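Local coordinates for glutathione peroxidase-like protein (PDB 3DWV) that probably reduces hydroperoxides as a glutathione peroxidase-type tryparedoxin peroxidase of Trypanosoma brucei, built on a thioredoxin-like fold, at residues A[152-157]-A[161-166]; A[83-88]-A[128-133]. The protein carries 1 engineered substitution. One frame throughout, in Å; residues are numbered along the deposited sequence. Where two conformers were deposited one is given.

Interaction 1 of 2, residues A[152-157]-A[161-166]; sequences SFLIDR and PVERFS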
# COMPACT_ATOMS: atom_id res chain seq x y z
N SER A 152 -3.34 -3.90 -1.05
CA SER A 152 -1.87 -3.94 -1.10
C SER A 152 -1.37 -4.46 -2.45
O SER A 152 -2.11 -5.14 -3.19
CB SER A 152 -1.26 -4.79 0.01
OG SER A 152 -1.73 -6.12 0.03
N PHE A 153 -0.09 -4.11 -2.67
CA PHE A 153 0.66 -4.65 -3.77
C PHE A 153 1.88 -5.37 -3.23
O PHE A 153 2.64 -4.82 -2.44
CB PHE A 153 1.13 -3.57 -4.75
CG PHE A 153 -0.06 -2.85 -5.40
CD1 PHE A 153 -0.68 -1.77 -4.75
CD2 PHE A 153 -0.50 -3.31 -6.65
CE1 PHE A 153 -1.74 -1.17 -5.41
CE2 PHE A 153 -1.58 -2.70 -7.27
CZ PHE A 153 -2.20 -1.65 -6.62
N LEU A 154 2.05 -6.62 -3.66
CA LEU A 154 3.28 -7.36 -3.39
C LEU A 154 4.34 -7.06 -4.47
O LEU A 154 4.05 -7.17 -5.67
CB LEU A 154 3.01 -8.84 -3.34
CG LEU A 154 4.14 -9.76 -2.91
CD1 LEU A 154 4.66 -9.53 -1.50
CD2 LEU A 154 3.64 -11.20 -3.00
N ILE A 155 5.50 -6.66 -4.00
CA ILE A 155 6.60 -6.21 -4.85
C ILE A 155 7.74 -7.25 -4.78
O ILE A 155 8.09 -7.69 -3.65
CB ILE A 155 7.11 -4.87 -4.32
CG1 ILE A 155 5.98 -3.85 -4.06
CG2 ILE A 155 8.20 -4.35 -5.25
CD1 ILE A 155 5.08 -3.56 -5.25
N ASP A 156 8.32 -7.65 -5.89
CA ASP A 156 9.40 -8.66 -5.84
C ASP A 156 10.76 -8.04 -5.51
O ASP A 156 10.85 -6.84 -5.23
CB ASP A 156 9.37 -9.51 -7.11
CG ASP A 156 9.87 -8.83 -8.37
OD1 ASP A 156 10.44 -7.73 -8.27
OD2 ASP A 156 9.71 -9.35 -9.51
N ARG A 157 11.82 -8.86 -5.51
CA ARG A 157 13.19 -8.51 -5.24
C ARG A 157 13.74 -7.42 -6.15
O ARG A 157 14.67 -6.72 -5.71
CB ARG A 157 14.15 -9.71 -5.35
CG ARG A 157 13.66 -11.04 -4.82
CD ARG A 157 14.71 -12.15 -4.74
NE ARG A 157 14.25 -13.52 -4.90
CZ ARG A 157 14.46 -14.63 -4.22
NH1 ARG A 157 15.23 -14.67 -3.14
NH2 ARG A 157 13.91 -15.80 -4.60
N PRO A 161 5.84 -4.92 -9.14
CA PRO A 161 4.55 -5.34 -8.57
C PRO A 161 4.09 -6.67 -9.19
O PRO A 161 3.96 -6.67 -10.42
CB PRO A 161 3.58 -4.24 -8.98
CG PRO A 161 4.45 -3.08 -9.38
CD PRO A 161 5.72 -3.67 -9.93
N VAL A 162 3.88 -7.69 -8.36
CA VAL A 162 3.55 -9.02 -8.88
C VAL A 162 2.19 -9.51 -8.42
O VAL A 162 1.66 -10.46 -9.01
CB VAL A 162 4.66 -10.01 -8.48
CG1 VAL A 162 5.90 -9.65 -9.30
CG2 VAL A 162 4.98 -10.01 -7.00
N GLU A 163 1.59 -8.94 -7.39
CA GLU A 163 0.22 -9.28 -6.99
C GLU A 163 -0.46 -8.04 -6.39
O GLU A 163 0.22 -7.19 -5.78
CB GLU A 163 0.15 -10.40 -5.94
CG GLU A 163 1.00 -11.62 -6.19
CD GLU A 163 0.49 -12.60 -7.22
OE1 GLU A 163 -0.72 -12.55 -7.57
OE2 GLU A 163 1.32 -13.44 -7.68
N ARG A 164 -1.77 -7.97 -6.55
CA ARG A 164 -2.62 -6.99 -5.89
C ARG A 164 -3.53 -7.80 -4.94
O ARG A 164 -4.16 -8.76 -5.43
CB ARG A 164 -3.53 -6.16 -6.81
CG ARG A 164 -4.33 -5.07 -6.12
CD ARG A 164 -5.55 -4.52 -6.83
NE ARG A 164 -5.16 -3.63 -7.90
CZ ARG A 164 -5.78 -2.51 -8.26
NH1 ARG A 164 -6.87 -2.06 -7.67
NH2 ARG A 164 -5.25 -1.82 -9.26
N PHE A 165 -3.59 -7.42 -3.68
CA PHE A 165 -4.49 -8.09 -2.73
C PHE A 165 -5.59 -7.16 -2.23
O PHE A 165 -5.30 -6.01 -1.90
CB PHE A 165 -3.72 -8.61 -1.51
CG PHE A 165 -2.75 -9.73 -1.90
CD1 PHE A 165 -3.18 -11.03 -2.07
CD2 PHE A 165 -1.40 -9.45 -2.06
CE1 PHE A 165 -2.29 -12.05 -2.41
CE2 PHE A 165 -0.51 -10.47 -2.41
CZ PHE A 165 -0.93 -11.77 -2.58
N SER A 166 -6.83 -7.65 -2.12
CA SER A 166 -7.84 -6.92 -1.36
C SER A 166 -7.53 -6.92 0.12
O SER A 166 -6.72 -7.71 0.63
CB SER A 166 -9.18 -7.61 -1.65
OG SER A 166 -9.18 -8.89 -1.02
O HOH W 1 -4.25 -6.23 1.28
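Phe153 and Arg164 face each other as a non-hydrogen-bonded pair between two antiparallel strands, and their side chains run alongside one another in the same direction. Arg164 CG lies 4.3 Å from the centroid of the Phe153 ring, an off-centre CH-pi contact. With CG anti to the backbone N (chi1 -175°) and a bend at chi3, its guanidinium swings so that Phe153 CZ lies over one face of it, the two planes 68° apart. Three backbone carbonyls, of Lys137, Lys144 and Ala145, hold the guanidinium nitrogens and fix its rotation. On this same face Ile155 CD1 rests 4.1 Å from Pro161 CB, and helix 128-136 covers Phe153 and Pro161, which makes this the tightly packed side.

The other face is looser and partly exposed. Leu154 is buried there, its CB meeting the edge of the Phe165 ring at CE2 (4.0 Å), while Glu163 turns its carboxylate away from the opposite strand; Lys177 of helix 171-181 touches all three. Near the open end of the ladder, in one of two conformers of Ser152, OG sits 3.5 Å from Phe165 CB and reaches a water (2.8 Å) that also bonds Ser166 O.

Backbone bonds join Ser152 and Phe165 in both directions. Further along, Val162 N gives a nearly straight bond to Leu154 O (2.7 Å, 176°), and Glu163 N adds a weak one to the same oxygen, whereas Leu154 N donates to Glu163 O. Two residues thus face Leu154, and Val162 CG2 is pressed against its carbonyl. Beyond, Asp156 OD1 accepts the backbone N-H groups of Asp158 and Val160 and ties down the connecting turn. The whole is a beta hairpin with a classic bulge, placed at the edge of the central sheet of a thioredoxin-like fold.

Interaction 2 of 2, residues A[83-88]-A[128-133]; sequences LAFPSN and PLYEYM. Engineered in segment 83-88: Ser87 (natural residue Cys).
Phe85 and Tyr130 form an edge-to-face aromatic pair where helix 128-136 packs on strand 81-86, an outer strand of the central sheet in this thioredoxin-like alpha/beta fold. Their centroids lie 5.7 Å apart with the planes at 80°, the tyrosine presenting its edge to the phenylalanine face.

Followed outward from the strand, the Phe85 side chain changes partner midway. Its CB, which points toward the helix, meets Tyr130 OH at 4.0 Å. Next, CG lies against Tyr130 CE1, and CD1 has both CE1 and the hydroxyl oxygen of the same tyrosine about it. At CE1 of Phe85 the neighbour becomes Leu129, whose CD2 is 3.8 Å away, and at the tip Phe85 CZ comes within 3.5 Å of Leu129 CD2, a closeness that holds for one of two conformers of the leucine. In that conformer Leu129 has CG anti to the backbone N (chi1 160°), its side chain crossing that of Phe85 at about a right angle.

Strand 49-54 adds Ile51 against Phe85 and Asn53 against Tyr130. Within the helix, Met133 curls back so that its CE methyl lies over the centre of one Tyr130 face, 3.5 Å above the ring plane.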
# COMPACT_ATOMS: atom_id res chain seq x y z
N LEU A 83 5.15 -1.04 3.67
CA LEU A 83 5.10 0.41 3.66
C LEU A 83 3.65 0.87 3.55
O LEU A 83 2.92 0.27 2.73
CB LEU A 83 5.83 0.98 2.44
CG LEU A 83 7.31 0.63 2.32
CD1 LEU A 83 7.90 1.30 1.08
CD2 LEU A 83 8.11 1.12 3.52
N ALA A 84 3.25 1.91 4.29
CA ALA A 84 1.87 2.37 4.24
C ALA A 84 1.77 3.80 3.67
O ALA A 84 2.42 4.67 4.20
CB ALA A 84 1.20 2.34 5.63
N PHE A 85 0.94 3.96 2.64
CA PHE A 85 0.65 5.29 2.11
C PHE A 85 -0.74 5.74 2.53
O PHE A 85 -1.72 5.14 2.05
CB PHE A 85 0.70 5.30 0.57
CG PHE A 85 2.12 5.26 0.03
CD1 PHE A 85 2.75 4.06 -0.14
CD2 PHE A 85 2.79 6.43 -0.33
CE1 PHE A 85 4.02 3.98 -0.68
CE2 PHE A 85 4.07 6.37 -0.86
CZ PHE A 85 4.69 5.15 -1.02
N PRO A 86 -0.88 6.69 3.44
CA PRO A 86 -2.23 7.15 3.79
C PRO A 86 -2.81 8.06 2.71
O PRO A 86 -2.07 8.86 2.13
CB PRO A 86 -2.02 7.93 5.09
CG PRO A 86 -0.64 7.55 5.54
CD PRO A 86 0.15 7.35 4.28
N SER A 87 -4.10 7.92 2.44
CA SER A 87 -4.77 8.79 1.47
C SER A 87 -4.97 10.18 2.06
O SER A 87 -5.31 10.31 3.25
CB SER A 87 -6.14 8.25 1.08
OG SER A 87 -6.83 9.24 0.29
N ASN A 88 -4.82 11.23 1.25
CA ASN A 88 -5.13 12.58 1.74
C ASN A 88 -6.62 12.89 1.69
O ASN A 88 -7.04 14.03 1.98
CB ASN A 88 -4.37 13.62 0.92
CG ASN A 88 -4.79 13.63 -0.53
OD1 ASN A 88 -5.77 13.02 -0.96
ND2 ASN A 88 -4.05 14.34 -1.39
N PRO A 128 2.22 9.09 -9.06
CA PRO A 128 2.68 8.20 -10.15
C PRO A 128 3.07 6.81 -9.70
O PRO A 128 2.87 5.90 -10.54
CB PRO A 128 3.88 8.96 -10.76
CG PRO A 128 3.60 10.41 -10.45
CD PRO A 128 2.94 10.38 -9.07
N LEU A 129 3.55 6.60 -8.48
CA LEU A 129 3.89 5.23 -8.08
C LEU A 129 2.62 4.40 -8.08
O LEU A 129 2.67 3.23 -8.47
CB LEU A 129 4.59 5.20 -6.71
CG LEU A 129 4.61 3.90 -5.91
CD1 LEU A 129 5.75 2.97 -6.32
CD2 LEU A 129 4.73 4.21 -4.42
N TYR A 130 1.50 5.00 -7.65
CA TYR A 130 0.22 4.28 -7.64
C TYR A 130 -0.26 4.05 -9.07
O TYR A 130 -0.78 3.00 -9.46
CB TYR A 130 -0.82 5.03 -6.72
CG TYR A 130 -0.77 4.31 -5.39
CD1 TYR A 130 0.19 4.64 -4.44
CD2 TYR A 130 -1.66 3.30 -5.12
CE1 TYR A 130 0.26 3.97 -3.24
CE2 TYR A 130 -1.58 2.63 -3.90
CZ TYR A 130 -0.63 2.96 -2.95
OH TYR A 130 -0.54 2.32 -1.73
N GLU A 131 -0.12 5.06 -9.94
CA GLU A 131 -0.50 4.87 -11.35
C GLU A 131 0.28 3.72 -11.93
O GLU A 131 -0.32 2.89 -12.66
CB GLU A 131 -0.31 6.18 -12.12
CG GLU A 131 -1.38 7.14 -11.49
CD GLU A 131 -2.78 6.71 -11.84
OE1 GLU A 131 -3.20 7.24 -12.91
OE2 GLU A 131 -3.57 5.93 -11.21
N TYR A 132 1.56 3.66 -11.58
CA TYR A 132 2.32 2.49 -12.05
C TYR A 132 1.87 1.17 -11.47
O TYR A 132 1.72 0.18 -12.21
CB TYR A 132 3.81 2.77 -11.72
CG TYR A 132 4.72 1.56 -11.91
CD1 TYR A 132 5.01 1.04 -13.18
CD2 TYR A 132 5.28 0.95 -10.80
CE1 TYR A 132 5.86 -0.06 -13.32
CE2 TYR A 132 6.10 -0.15 -10.91
CZ TYR A 132 6.38 -0.64 -12.18
OH TYR A 132 7.21 -1.74 -12.23
N MET A 133 1.70 1.04 -10.14
CA MET A 133 1.33 -0.25 -9.56
C MET A 133 -0.06 -0.66 -10.03
O MET A 133 -0.31 -1.84 -10.34
CB MET A 133 1.36 -0.16 -8.02
CG MET A 133 2.76 0.01 -7.47
SD MET A 133 2.84 -0.12 -5.67
CE MET A 133 1.65 1.08 -5.07

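How the interactions relate
Helix 128-136 links the two contacts, since it packs on one face of the sheet and reaches both. Interaction 2 is a fully buried meeting of helix and outer strand, carried by aromatic and aliphatic groups without a hydrogen bond across it. Interaction 1 is mostly backbone bonding between neighbouring strands at the opposite border of that sheet, only partly buried, with charged side chains and a water at its margins. They touch directly: Phe153 CE1 lies 4.1 Å from Tyr130 CE2, and Pro161 CD packs 3.4 Å from Tyr132 OH. The hairpin face with Phe153, Ile155 and Pro161 joins the same core, with Arg164 at its border held by backbone carbonyls.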